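Local coordinates for flavoprotein (Thermotoga maritima, PDB 5V8S) that probably acts as an FMN-dependent electron-transfer oxidoreductase and carries a mu-oxo-diiron centre in its metallo-beta-lactamase-like domain, at residues A[23-28]-A[55-60]; A[60-65]-A[89-94]; A[76-81]-A[107-112]; A[150-155]-A[171-176]. The protein carries 1 engineered substitution. All coordinates share one frame; numbering follows the deposited sequence.

Contact 1: A[23-28]-A[55-60]; sequences DDPEIY and YLVKLN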
loop_
_atom_site.group_PDB
_atom_site.type_symbol
_atom_site.label_atom_id
_atom_site.label_comp_id
_atom_site.label_asym_id
_atom_site.label_seq_id
_atom_site.Cartn_x
_atom_site.Cartn_y
_atom_site.Cartn_z
ATOM N N ASP A 23 -14.072 -7.235 -43.308
ATOM C CA ASP A 23 -15.012 -7.899 -44.189
ATOM C C ASP A 23 -14.465 -9.210 -44.729
ATOM O O ASP A 23 -15.245 -10.141 -44.959
ATOM C CB ASP A 23 -15.361 -6.990 -45.373
ATOM C CG ASP A 23 -16.407 -5.942 -45.025
ATOM O OD1 ASP A 23 -17.032 -6.036 -43.940
ATOM O OD2 ASP A 23 -16.602 -5.015 -45.837
ATOM N N ASP A 24 -13.152 -9.305 -44.935
ATOM C CA ASP A 24 -12.533 -10.504 -45.504
ATOM C C ASP A 24 -11.340 -10.909 -44.652
ATOM O O ASP A 24 -10.249 -10.331 -44.802
ATOM C CB ASP A 24 -12.078 -10.292 -46.943
ATOM C CG ASP A 24 -11.654 -11.600 -47.609
ATOM O OD1 ASP A 24 -11.638 -12.640 -46.913
ATOM O OD2 ASP A 24 -11.347 -11.584 -48.820
ATOM N N PRO A 25 -11.491 -11.892 -43.753
ATOM C CA PRO A 25 -12.748 -12.569 -43.427
ATOM C C PRO A 25 -13.636 -11.681 -42.566
ATOM O O PRO A 25 -13.193 -10.638 -42.080
ATOM C CB PRO A 25 -12.290 -13.789 -42.642
ATOM C CG PRO A 25 -11.025 -13.366 -42.006
ATOM C CD PRO A 25 -10.362 -12.427 -42.970
ATOM N N GLU A 26 -14.882 -12.101 -42.381
ATOM C CA GLU A 26 -15.857 -11.331 -41.615
ATOM C C GLU A 26 -15.519 -11.461 -40.129
ATOM O O GLU A 26 -15.662 -12.545 -39.555
ATOM C CB GLU A 26 -17.242 -11.890 -41.934
ATOM C CG GLU A 26 -18.412 -11.058 -41.463
ATOM C CD GLU A 26 -19.765 -11.701 -41.779
ATOM O OE1 GLU A 26 -19.841 -12.553 -42.691
ATOM O OE2 GLU A 26 -20.764 -11.357 -41.108
ATOM N N ILE A 27 -15.070 -10.363 -39.503
ATOM C CA ILE A 27 -14.630 -10.371 -38.107
ATOM C C ILE A 27 -15.358 -9.265 -37.366
ATOM O O ILE A 27 -15.405 -8.125 -37.840
ATOM C CB ILE A 27 -13.105 -10.173 -37.977
ATOM C CG1 ILE A 27 -12.350 -11.310 -38.664
ATOM C CG2 ILE A 27 -12.685 -10.071 -36.504
ATOM C CD1 ILE A 27 -10.884 -11.040 -38.821
ATOM N N TYR A 28 -15.904 -9.604 -36.198
ATOM C CA TYR A 28 -16.546 -8.668 -35.287
ATOM C C TYR A 28 -15.725 -8.575 -34.013
ATOM O O TYR A 28 -15.163 -9.575 -33.548
ATOM C CB TYR A 28 -17.950 -9.142 -34.897
ATOM C CG TYR A 28 -18.898 -9.212 -36.066
ATOM C CD1 TYR A 28 -18.870 -10.292 -36.936
ATOM C CD2 TYR A 28 -19.822 -8.204 -36.302
ATOM C CE1 TYR A 28 -19.724 -10.362 -38.012
ATOM C CE2 TYR A 28 -20.681 -8.266 -37.385
ATOM C CZ TYR A 28 -20.630 -9.350 -38.232
ATOM O OH TYR A 28 -21.475 -9.422 -39.316
ATOM N N TYR A 55 -13.685 -11.581 -29.949
ATOM C CA TYR A 55 -13.828 -11.481 -31.395
ATOM C C TYR A 55 -14.618 -12.667 -31.919
ATOM O O TYR A 55 -14.529 -13.773 -31.378
ATOM C CB TYR A 55 -12.462 -11.433 -32.098
ATOM C CG TYR A 55 -11.646 -10.247 -31.626
ATOM C CD1 TYR A 55 -10.848 -10.340 -30.491
ATOM C CD2 TYR A 55 -11.710 -9.026 -32.273
ATOM C CE1 TYR A 55 -10.127 -9.248 -30.022
ATOM C CE2 TYR A 55 -10.991 -7.936 -31.820
ATOM C CZ TYR A 55 -10.203 -8.049 -30.701
ATOM O OH TYR A 55 -9.499 -6.947 -30.285
ATOM N N LEU A 56 -15.369 -12.437 -33.001
ATOM C CA LEU A 56 -16.084 -13.504 -33.690
ATOM C C LEU A 56 -15.690 -13.491 -35.161
ATOM O O LEU A 56 -15.804 -12.456 -35.829
ATOM C CB LEU A 56 -17.603 -13.338 -33.563
ATOM C CG LEU A 56 -18.414 -14.451 -34.246
ATOM C CD1 LEU A 56 -18.367 -15.721 -33.409
ATOM C CD2 LEU A 56 -19.848 -14.017 -34.488
ATOM N N VAL A 57 -15.247 -14.643 -35.664
ATOM C CA VAL A 57 -14.872 -14.795 -37.064
ATOM C C VAL A 57 -15.923 -15.685 -37.704
ATOM O O VAL A 57 -16.062 -16.847 -37.322
ATOM C CB VAL A 57 -13.467 -15.404 -37.239
ATOM C CG1 VAL A 57 -13.012 -15.264 -38.693
ATOM C CG2 VAL A 57 -12.462 -14.746 -36.295
ATOM N N LYS A 58 -16.663 -15.148 -38.672
ATOM C CA LYS A 58 -17.712 -15.895 -39.349
ATOM C C LYS A 58 -17.169 -16.358 -40.688
ATOM O O LYS A 58 -16.822 -15.534 -41.541
ATOM C CB LYS A 58 -18.963 -15.035 -39.525
ATOM C CG LYS A 58 -19.537 -14.581 -38.184
ATOM C CD LYS A 58 -20.882 -13.871 -38.326
ATOM C CE LYS A 58 -22.047 -14.849 -38.403
ATOM N NZ LYS A 58 -23.373 -14.136 -38.477
ATOM N N LEU A 59 -17.081 -17.669 -40.856
ATOM C CA LEU A 59 -16.477 -18.286 -42.034
ATOM C C LEU A 59 -17.475 -19.228 -42.697
ATOM O O LEU A 59 -18.582 -19.458 -42.207
ATOM C CB LEU A 59 -15.205 -19.043 -41.624
ATOM C CG LEU A 59 -14.168 -18.176 -40.893
ATOM C CD1 LEU A 59 -13.129 -19.015 -40.167
ATOM C CD2 LEU A 59 -13.485 -17.236 -41.901
ATOM N N ASN A 60 -17.066 -19.768 -43.839
ATOM C CA ASN A 60 -17.859 -20.764 -44.552
ATOM C C ASN A 60 -17.668 -22.085 -43.824
ATOM O O ASN A 60 -16.612 -22.712 -43.917
ATOM C CB ASN A 60 -17.406 -20.851 -46.004
ATOM C CG ASN A 60 -18.108 -21.944 -46.774
ATOM O OD1 ASN A 60 -19.106 -22.515 -46.329
ATOM N ND2 ASN A 60 -17.591 -22.233 -47.952
HETATM O O HOH W 1 -15.852 -14.567 -43.841
#

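Contact 2: A[60-65]-A[89-94]; sequences NGANVL and EITHII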
loop_
_atom_site.group_PDB
_atom_site.type_symbol
_atom_site.label_atom_id
_atom_site.label_comp_id
_atom_site.label_asym_id
_atom_site.label_seq_id
_atom_site.Cartn_x
_atom_site.Cartn_y
_atom_site.Cartn_z
ATOM N N ASN A 60 -17.066 -19.768 -43.839
ATOM C CA ASN A 60 -17.859 -20.764 -44.552
ATOM C C ASN A 60 -17.668 -22.085 -43.824
ATOM O O ASN A 60 -16.612 -22.712 -43.917
ATOM C CB ASN A 60 -17.406 -20.851 -46.004
ATOM C CG ASN A 60 -18.108 -21.944 -46.774
ATOM O OD1 ASN A 60 -19.106 -22.515 -46.329
ATOM N ND2 ASN A 60 -17.591 -22.233 -47.952
ATOM N N GLY A 61 -18.680 -22.491 -43.064
ATOM C CA GLY A 61 -18.651 -23.748 -42.356
ATOM C C GLY A 61 -18.205 -23.655 -40.909
ATOM O O GLY A 61 -18.131 -24.689 -40.237
ATOM N N ALA A 62 -17.920 -22.461 -40.398
ATOM C CA ALA A 62 -17.439 -22.346 -39.035
ATOM C C ALA A 62 -17.759 -20.956 -38.518
ATOM O O ALA A 62 -17.812 -19.992 -39.280
ATOM C CB ALA A 62 -15.925 -22.577 -38.955
ATOM N N ASN A 63 -17.977 -20.867 -37.211
ATOM C CA ASN A 63 -18.057 -19.590 -36.515
ATOM C C ASN A 63 -17.141 -19.701 -35.310
ATOM O O ASN A 63 -17.354 -20.558 -34.439
ATOM C CB ASN A 63 -19.485 -19.243 -36.070
ATOM C CG ASN A 63 -20.403 -18.901 -37.227
ATOM O OD1 ASN A 63 -20.122 -18.005 -38.027
ATOM N ND2 ASN A 63 -21.514 -19.624 -37.318
ATOM N N VAL A 64 -16.119 -18.853 -35.272
ATOM C CA VAL A 64 -15.010 -18.981 -34.324
ATOM C C VAL A 64 -15.055 -17.805 -33.354
ATOM O O VAL A 64 -14.830 -16.655 -33.747
ATOM C CB VAL A 64 -13.657 -19.035 -35.044
ATOM C CG1 VAL A 64 -12.518 -19.273 -34.048
ATOM C CG2 VAL A 64 -13.672 -20.093 -36.152
ATOM N N LEU A 65 -15.320 -18.097 -32.084
ATOM C CA LEU A 65 -15.247 -17.099 -31.020
ATOM C C LEU A 65 -13.843 -17.106 -30.438
ATOM O O LEU A 65 -13.274 -18.172 -30.193
ATOM C CB LEU A 65 -16.250 -17.429 -29.918
ATOM C CG LEU A 65 -16.194 -16.543 -28.678
ATOM C CD1 LEU A 65 -16.620 -15.127 -29.018
ATOM C CD2 LEU A 65 -17.092 -17.148 -27.607
ATOM N N GLU A 89 -24.846 -21.713 -33.503
ATOM C CA GLU A 89 -24.055 -21.866 -34.716
ATOM C C GLU A 89 -22.565 -21.665 -34.471
ATOM O O GLU A 89 -21.783 -21.707 -35.422
ATOM C CB GLU A 89 -24.521 -20.864 -35.779
ATOM C CG GLU A 89 -26.028 -20.851 -36.037
ATOM C CD GLU A 89 -26.466 -21.853 -37.087
ATOM O OE1 GLU A 89 -25.607 -22.348 -37.853
ATOM O OE2 GLU A 89 -27.683 -22.141 -37.153
ATOM N N ILE A 90 -22.151 -21.431 -33.226
ATOM C CA ILE A 90 -20.726 -21.382 -32.927
ATOM C C ILE A 90 -20.149 -22.791 -32.962
ATOM O O ILE A 90 -20.711 -23.735 -32.390
ATOM C CB ILE A 90 -20.475 -20.688 -31.576
ATOM C CG1 ILE A 90 -20.822 -19.198 -31.699
ATOM C CG2 ILE A 90 -19.018 -20.869 -31.144
ATOM C CD1 ILE A 90 -20.830 -18.469 -30.383
ATOM N N THR A 91 -18.995 -22.925 -33.608
ATOM C CA THR A 91 -18.339 -24.210 -33.798
ATOM C C THR A 91 -16.996 -24.312 -33.094
ATOM O O THR A 91 -16.564 -25.433 -32.781
ATOM C CB THR A 91 -18.110 -24.488 -35.298
ATOM O OG1 THR A 91 -17.370 -23.411 -35.886
ATOM C CG2 THR A 91 -19.444 -24.674 -36.058
ATOM N N HIS A 92 -16.327 -23.185 -32.842
ATOM C CA HIS A 92 -14.992 -23.164 -32.262
ATOM C C HIS A 92 -14.892 -22.024 -31.269
ATOM O O HIS A 92 -15.476 -20.964 -31.482
ATOM C CB HIS A 92 -13.942 -22.913 -33.345
ATOM C CG HIS A 92 -13.825 -24.018 -34.335
ATOM N ND1 HIS A 92 -14.761 -24.225 -35.329
ATOM C CD2 HIS A 92 -12.884 -24.977 -34.489
ATOM C CE1 HIS A 92 -14.402 -25.274 -36.046
ATOM N NE2 HIS A 92 -13.272 -25.753 -35.557
ATOM N N ILE A 93 -14.154 -22.258 -30.185
ATOM C CA ILE A 93 -13.743 -21.200 -29.267
ATOM C C ILE A 93 -12.235 -21.305 -29.065
ATOM O O ILE A 93 -11.729 -22.354 -28.644
ATOM C CB ILE A 93 -14.473 -21.275 -27.910
ATOM C CG1 ILE A 93 -15.989 -21.193 -28.101
ATOM C CG2 ILE A 93 -14.003 -20.134 -27.002
ATOM C CD1 ILE A 93 -16.811 -21.446 -26.863
ATOM N N ILE A 94 -11.519 -20.218 -29.355
ATOM C CA ILE A 94 -10.073 -20.150 -29.156
ATOM C C ILE A 94 -9.802 -19.382 -27.873
ATOM O O ILE A 94 -10.296 -18.265 -27.689
ATOM C CB ILE A 94 -9.365 -19.481 -30.347
ATOM C CG1 ILE A 94 -9.543 -20.343 -31.610
ATOM C CG2 ILE A 94 -7.872 -19.287 -30.030
ATOM C CD1 ILE A 94 -8.927 -19.737 -32.884
#

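Contact 3: A[76-81]-A[107-112]; sequences EFIDAL and PATLKT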
loop_
_atom_site.group_PDB
_atom_site.type_symbol
_atom_site.label_atom_id
_atom_site.label_comp_id
_atom_site.label_asym_id
_atom_site.label_seq_id
_atom_site.Cartn_x
_atom_site.Cartn_y
_atom_site.Cartn_z
ATOM N N GLU A 76 -24.222 -9.991 -20.043
ATOM C CA GLU A 76 -24.056 -8.978 -21.074
ATOM C C GLU A 76 -23.358 -9.559 -22.299
ATOM O O GLU A 76 -23.704 -9.221 -23.439
ATOM C CB GLU A 76 -23.265 -7.799 -20.500
ATOM C CG GLU A 76 -24.024 -6.961 -19.465
ATOM C CD GLU A 76 -23.886 -7.458 -18.024
ATOM O OE1 GLU A 76 -23.449 -8.603 -17.795
ATOM O OE2 GLU A 76 -24.218 -6.676 -17.102
ATOM N N PHE A 77 -22.375 -10.440 -22.086
ATOM C CA PHE A 77 -21.643 -11.032 -23.202
ATOM C C PHE A 77 -22.556 -11.890 -24.068
ATOM O O PHE A 77 -22.537 -11.791 -25.302
ATOM C CB PHE A 77 -20.477 -11.877 -22.685
ATOM C CG PHE A 77 -19.706 -12.542 -23.777
ATOM C CD1 PHE A 77 -18.866 -11.809 -24.596
ATOM C CD2 PHE A 77 -19.836 -13.903 -24.003
ATOM C CE1 PHE A 77 -18.176 -12.426 -25.626
ATOM C CE2 PHE A 77 -19.141 -14.516 -25.024
ATOM C CZ PHE A 77 -18.312 -13.785 -25.827
ATOM N N ILE A 78 -23.363 -12.742 -23.436
ATOM C CA ILE A 78 -24.286 -13.587 -24.194
ATOM C C ILE A 78 -25.252 -12.727 -24.998
ATOM O O ILE A 78 -25.479 -12.962 -26.195
ATOM C CB ILE A 78 -25.027 -14.562 -23.258
ATOM C CG1 ILE A 78 -24.065 -15.565 -22.619
ATOM C CG2 ILE A 78 -26.146 -15.285 -23.994
ATOM C CD1 ILE A 78 -23.182 -16.300 -23.570
ATOM N N ASP A 79 -25.834 -11.713 -24.356
ATOM C CA ASP A 79 -26.792 -10.867 -25.057
ATOM C C ASP A 79 -26.145 -10.181 -26.253
ATOM O O ASP A 79 -26.725 -10.145 -27.344
ATOM C CB ASP A 79 -27.391 -9.840 -24.094
ATOM C CG ASP A 79 -28.119 -10.494 -22.930
ATOM O OD1 ASP A 79 -28.539 -11.665 -23.069
ATOM O OD2 ASP A 79 -28.274 -9.837 -21.878
ATOM N N ALA A 80 -24.927 -9.658 -26.080
ATOM C CA ALA A 80 -24.261 -8.977 -27.187
ATOM C C ALA A 80 -23.891 -9.957 -28.290
ATOM O O ALA A 80 -24.084 -9.670 -29.479
ATOM C CB ALA A 80 -23.010 -8.252 -26.700
ATOM N N LEU A 81 -23.359 -11.121 -27.913
ATOM C CA LEU A 81 -22.997 -12.134 -28.898
ATOM C C LEU A 81 -24.202 -12.549 -29.739
ATOM O O LEU A 81 -24.085 -12.751 -30.958
ATOM C CB LEU A 81 -22.424 -13.350 -28.166
ATOM C CG LEU A 81 -21.987 -14.536 -29.018
ATOM C CD1 LEU A 81 -20.865 -14.140 -29.968
ATOM C CD2 LEU A 81 -21.556 -15.672 -28.118
ATOM N N PRO A 107 -17.963 -20.417 -19.226
ATOM C CA PRO A 107 -18.976 -21.402 -18.810
ATOM C C PRO A 107 -20.374 -21.048 -19.282
ATOM O O PRO A 107 -21.101 -21.913 -19.802
ATOM C CB PRO A 107 -18.839 -21.425 -17.279
ATOM C CG PRO A 107 -17.443 -21.007 -17.020
ATOM C CD PRO A 107 -17.123 -19.986 -18.095
ATOM N N ALA A 108 -20.747 -19.774 -19.175
ATOM C CA ALA A 108 -22.066 -19.343 -19.629
ATOM C C ALA A 108 -22.194 -19.481 -21.138
ATOM O O ALA A 108 -23.260 -19.863 -21.654
ATOM C CB ALA A 108 -22.281 -17.888 -19.220
ATOM N N THR A 109 -21.112 -19.200 -21.864
ATOM C CA THR A 109 -21.139 -19.333 -23.316
ATOM C C THR A 109 -21.372 -20.782 -23.709
ATOM O O THR A 109 -22.191 -21.076 -24.589
ATOM C CB THR A 109 -19.830 -18.805 -23.911
ATOM O OG1 THR A 109 -19.658 -17.436 -23.533
ATOM C CG2 THR A 109 -19.841 -18.886 -25.445
ATOM N N LEU A 110 -20.660 -21.709 -23.065
ATOM C CA LEU A 110 -20.803 -23.117 -23.424
ATOM C C LEU A 110 -22.221 -23.606 -23.147
ATOM O O LEU A 110 -22.791 -24.371 -23.932
ATOM C CB LEU A 110 -19.770 -23.962 -22.670
ATOM C CG LEU A 110 -18.293 -23.719 -23.003
ATOM C CD1 LEU A 110 -17.382 -24.561 -22.141
ATOM C CD2 LEU A 110 -18.021 -24.001 -24.473
ATOM N N LYS A 111 -22.816 -23.163 -22.042
ATOM C CA LYS A 111 -24.188 -23.559 -21.736
ATOM C C LYS A 111 -25.168 -22.997 -22.759
ATOM O O LYS A 111 -26.125 -23.676 -23.155
ATOM C CB LYS A 111 -24.570 -23.092 -20.331
ATOM C CG LYS A 111 -24.768 -24.226 -19.328
ATOM C CD LYS A 111 -24.853 -23.709 -17.891
ATOM C CE LYS A 111 -24.994 -24.847 -16.880
ATOM N NZ LYS A 111 -24.931 -24.352 -15.469
ATOM N N THR A 112 -24.955 -21.753 -23.190
ATOM C CA THR A 112 -25.844 -21.148 -24.175
ATOM C C THR A 112 -25.713 -21.835 -25.530
ATOM O O THR A 112 -26.709 -22.000 -26.245
ATOM C CB THR A 112 -25.544 -19.657 -24.293
ATOM O OG1 THR A 112 -25.656 -19.054 -23.004
ATOM C CG2 THR A 112 -26.524 -18.974 -25.220
#

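Contact 4: A[150-155]-A[171-176]; sequences GGKKFK and YLDGIL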
loop_
_atom_site.group_PDB
_atom_site.type_symbol
_atom_site.label_atom_id
_atom_site.label_comp_id
_atom_site.label_asym_id
_atom_site.label_seq_id
_atom_site.Cartn_x
_atom_site.Cartn_y
_atom_site.Cartn_z
ATOM N N GLY A 150 -12.944 -23.413 -41.391
ATOM C CA GLY A 150 -13.753 -22.542 -42.236
ATOM C C GLY A 150 -13.053 -22.058 -43.486
ATOM O O GLY A 150 -13.324 -20.939 -43.950
ATOM N N GLY A 151 -12.165 -22.879 -44.059
ATOM C CA GLY A 151 -11.447 -22.518 -45.262
ATOM C C GLY A 151 -10.227 -21.642 -45.069
ATOM O O GLY A 151 -9.617 -21.234 -46.072
ATOM N N LYS A 152 -9.863 -21.316 -43.824
ATOM C CA LYS A 152 -8.721 -20.467 -43.537
ATOM C C LYS A 152 -7.714 -21.198 -42.661
ATOM O O LYS A 152 -8.066 -22.093 -41.887
ATOM C CB LYS A 152 -9.166 -19.185 -42.817
ATOM C CG LYS A 152 -10.239 -18.406 -43.589
ATOM C CD LYS A 152 -9.687 -17.808 -44.862
ATOM C CE LYS A 152 -10.711 -16.906 -45.523
ATOM N NZ LYS A 152 -10.153 -16.250 -46.723
ATOM N N LYS A 153 -6.460 -20.777 -42.768
ATOM C CA LYS A 153 -5.374 -21.316 -41.963
ATOM C C LYS A 153 -5.221 -20.475 -40.696
ATOM O O LYS A 153 -4.908 -19.281 -40.772
ATOM C CB LYS A 153 -4.100 -21.250 -42.791
ATOM C CG LYS A 153 -2.846 -21.758 -42.125
ATOM C CD LYS A 153 -1.632 -21.553 -43.044
ATOM C CE LYS A 153 -1.767 -22.287 -44.387
ATOM N NZ LYS A 153 -1.976 -23.763 -44.263
ATOM N N PHE A 154 -5.458 -21.085 -39.534
ATOM C CA PHE A 154 -5.169 -20.465 -38.242
ATOM C C PHE A 154 -3.840 -21.007 -37.732
ATOM O O PHE A 154 -3.657 -22.218 -37.666
ATOM C CB PHE A 154 -6.254 -20.840 -37.235
ATOM C CG PHE A 154 -7.563 -20.109 -37.427
ATOM C CD1 PHE A 154 -8.421 -20.444 -38.453
ATOM C CD2 PHE A 154 -7.935 -19.077 -36.563
ATOM C CE1 PHE A 154 -9.621 -19.783 -38.629
ATOM C CE2 PHE A 154 -9.136 -18.420 -36.726
ATOM C CZ PHE A 154 -9.982 -18.776 -37.776
ATOM N N LYS A 155 -2.915 -20.125 -37.379
ATOM C CA LYS A 155 -1.597 -20.527 -36.917
ATOM C C LYS A 155 -1.444 -20.098 -35.465
ATOM O O LYS A 155 -1.725 -18.949 -35.124
ATOM C CB LYS A 155 -0.513 -19.870 -37.769
ATOM C CG LYS A 155 0.902 -20.288 -37.404
ATOM C CD LYS A 155 1.927 -19.698 -38.364
ATOM C CE LYS A 155 3.283 -20.358 -38.187
ATOM N NZ LYS A 155 3.227 -21.840 -38.470
ATOM N N TYR A 171 -2.780 -16.375 -35.236
ATOM C CA TYR A 171 -2.459 -15.644 -36.461
ATOM C C TYR A 171 -3.347 -16.150 -37.585
ATOM O O TYR A 171 -3.338 -17.341 -37.889
ATOM C CB TYR A 171 -1.000 -15.897 -36.808
ATOM C CG TYR A 171 -0.513 -15.226 -38.065
ATOM C CD1 TYR A 171 -0.152 -13.891 -38.050
ATOM C CD2 TYR A 171 -0.387 -15.927 -39.267
ATOM C CE1 TYR A 171 0.317 -13.260 -39.185
ATOM C CE2 TYR A 171 0.073 -15.296 -40.417
ATOM C CZ TYR A 171 0.422 -13.964 -40.375
ATOM O OH TYR A 171 0.894 -13.335 -41.515
ATOM N N LEU A 172 -4.105 -15.246 -38.198
ATOM C CA LEU A 172 -5.049 -15.570 -39.266
ATOM C C LEU A 172 -4.755 -14.650 -40.448
ATOM O O LEU A 172 -5.263 -13.527 -40.493
ATOM C CB LEU A 172 -6.470 -15.354 -38.769
ATOM C CG LEU A 172 -7.556 -15.592 -39.814
ATOM C CD1 LEU A 172 -7.545 -17.027 -40.316
ATOM C CD2 LEU A 172 -8.905 -15.209 -39.236
ATOM N N ASP A 173 -3.935 -15.112 -41.386
ATOM C CA ASP A 173 -3.649 -14.370 -42.625
ATOM C C ASP A 173 -3.259 -12.912 -42.366
ATOM O O ASP A 173 -3.748 -11.987 -43.020
ATOM C CB ASP A 173 -4.837 -14.427 -43.582
ATOM C CG ASP A 173 -5.082 -15.808 -44.142
ATOM O OD1 ASP A 173 -4.169 -16.661 -44.119
ATOM O OD2 ASP A 173 -6.205 -16.027 -44.625
ATOM N N GLY A 174 -2.362 -12.703 -41.416
ATOM C CA GLY A 174 -1.857 -11.374 -41.141
ATOM C C GLY A 174 -2.532 -10.687 -39.978
ATOM O O GLY A 174 -2.022 -9.669 -39.484
ATOM N N ILE A 175 -3.657 -11.217 -39.514
ATOM C CA ILE A 175 -4.386 -10.644 -38.388
ATOM C C ILE A 175 -4.006 -11.426 -37.143
ATOM O O ILE A 175 -4.172 -12.647 -37.103
ATOM C CB ILE A 175 -5.898 -10.702 -38.637
ATOM C CG1 ILE A 175 -6.235 -9.917 -39.910
ATOM C CG2 ILE A 175 -6.670 -10.185 -37.422
ATOM C CD1 ILE A 175 -7.678 -10.039 -40.337
ATOM N N LEU A 176 -3.506 -10.739 -36.118
ATOM C CA LEU A 176 -3.041 -11.396 -34.902
ATOM C C LEU A 176 -4.024 -11.112 -33.769
ATOM O O LEU A 176 -4.226 -9.951 -33.389
ATOM C CB LEU A 176 -1.643 -10.889 -34.533
ATOM C CG LEU A 176 -0.902 -11.721 -33.484
ATOM C CD1 LEU A 176 -0.400 -13.015 -34.102
ATOM C CD2 LEU A 176 0.247 -10.940 -32.890
HETATM O O HOH W 2 -5.599 -18.957 -44.892
HETATM O O HOH W 3 -2.752 -17.935 -41.173
#

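Contact 1: A[23-28]-A[55-60]
Leu56 O is gripped twice from the neighbouring strand: Tyr28 N donates to it at 2.9 Å, in the carbonyl plane, and the CA-H of Ile27 leans on it with CA 3.3 Å away. Strands 26-34 and 50-59 run antiparallel here, inside the seven-stranded mixed sheet of the metallo-beta-lactamase fold. Tyr28 and Leu56 form a hydrogen-bonded pair, since Leu56 N returns a bond to Tyr28 O; Ile27 and Val57 form a non-hydrogen-bonded one. Toward the strand ends the ladder takes in a water. Lys58 N still reaches Glu26 O directly, but Glu26 N gives its hydrogen to a water that in turn donates to Lys58 O, 2.7 Å away.

The two faces differ. Ile27 CG1 and Val57 CG1 lie side by side, 4.0 Å apart, on the face covered by Phe177 of the second sheet. On the other face the Glu26 chain is extended, CG anti to the backbone N (chi1 -168°), which carries its carboxylate to the edge of the Tyr28 ring. There Tyr28 OH donates to Glu26 OE2 at 2.7 Å, meeting the anti lone pair of that oxygen. Lys58 sends its NZ on to Ile84 O, and on the way its methylene CD packs 3.7 Å from Tyr28 CE1.

Contact 2: A[60-65]-A[89-94]
Asn63 and Thr91 join where strand 62-66 runs parallel to strand 92-94, the two strands of a beta-alpha-beta unit whose connection includes helix 74-82. The backbone bonds come first. Asn63 O accepts two successive N-H groups, Thr91 N in the carbonyl plane at 3.0 Å and His92 N tilted out of it at 3.2 Å. Further along, Leu65 takes over: its N donates to His92 O, and its O receives Ile94 N nearly end-on, at 2.8 Å.

Apolar packing splits by face. Val64 CG1 meets Ile94 CD1 at 3.8 Å on the side where Ile149 also lies; Leu65 and Ile93 point the opposite way, to helix 106-113.

Side-chain polar bonds gather round Asn63. Thr91 OG1 accepts from Asn63 N at 2.9 Å. With chi1 at 56°, this oxygen sits between the backbone N and carbonyl carbon of its own residue, and it is also hydrogen-bonded to His92 ND1, at the edge of the imidazole. The last of the group runs from Asn63 ND2 to Glu89 O at 2.8 Å, with the oxygen in the amide plane but the nitrogen well above the plane of the carbonyl.

Contact 3: A[76-81]-A[107-112]
Ile78 reaches across from helix 74-82 to helix 106-113, and its terminal CD1 does most of the touching: 3.7 Å from Thr109 CA, and equally near the hydroxyl oxygens of Thr109 and Thr112. The Ile78 and Thr112 side chains slide past each other in opposite directions, Ile78 CG2 to Thr112 CG2 3.9 Å. Beside them, Phe77 turns the edge of its ring to Thr109, Phe77 CE2 lying 3.3 Å from Thr109 OG1.

The next shell holds these groups in place. Thr109 OG1 is bonded to Ser105 O one turn back, and Thr112 OG1 donates in the same way to Ala108 O at 2.9 Å; Thr112 N reaches that carbonyl from the other face of its plane. Trp69 meets Phe77 edge-to-face, and Leu65 of strand 62-66 lies beneath both Phe77 and Thr109. The helices thus sit together on one side of the sheet, as layers of the metallo-beta-lactamase sandwich do; the axes of 76-81 and 107-112 come within 10.0 Å and cross at -46°.

Both threonine hydroxyls are hydrogen-bonded within their own helix, so the two segments meet mainly by packing, with perhaps a weak electrostatic attraction between Thr109 OG1 and the Phe77 ring edge.

Contact 4: A[150-155]-A[171-176]
Leu172 drops its CD1 methyl onto the face of the Phe154 ring, 3.8 Å from the centroid and only 10° off the normal, a well-centred CH-pi contact. The two residues belong to the hairpin of strands 152-158 and 168-172, in the second sheet of the metallo-beta-lactamase sandwich. The same Leu172 CD1 also touches Lys152 CB at 3.7 Å. Val57 and Leu59 of the first sheet close over this pair.

On the opposite face Tyr171 and Lys155 stand side by side at their CB atoms, Lys155 CB at the edge of the tyrosine ring, and diverge beyond: the phenol goes to Lys232 O, the ammonium to Glu146 and Gly144 O. Their backbones form a hydrogen-bonded pair, Tyr171 N to Lys155 O at 2.8 Å and Lys155 N to Tyr171 O at 2.9 Å.

Past Leu172 the chain leaves in a type I' turn to Ile175, and water fills in. One molecule accepts from Lys153 N and donates to Asp173 OD1 at 2.8 Å; another joins Lys153 O to Asp173 N. Lys152 NZ stays 4.5 Å from Asp173 OD2, so any attraction between these charges is probably modest, and solvent rather than a salt bridge ties the strand to the turn.

Contacts 1 and 2 are consecutive steps across one sheet, their centres 10 Å apart; strands 50-59 and 62-66 join them, with Val57 N 2.8 Å from Val64 O in a probable hydrogen bond. Contact 3 covers one face of that sheet, 14 Å from contact 2 between centres, with Ile93 CD1 3.7 Å from Leu110 CD2. Contact 4 lies against the other face: Leu59 and Ile94 both touch Phe154. Contacts 3 and 4, with centres 24 Å apart, therefore lie on opposite faces of that sheet. The mu-oxo-diiron centre is about 11 Å from the side chain of Tyr55 and about 14 Å from that of Phe77; its ligand pocket includes His97, Glu99 and His163.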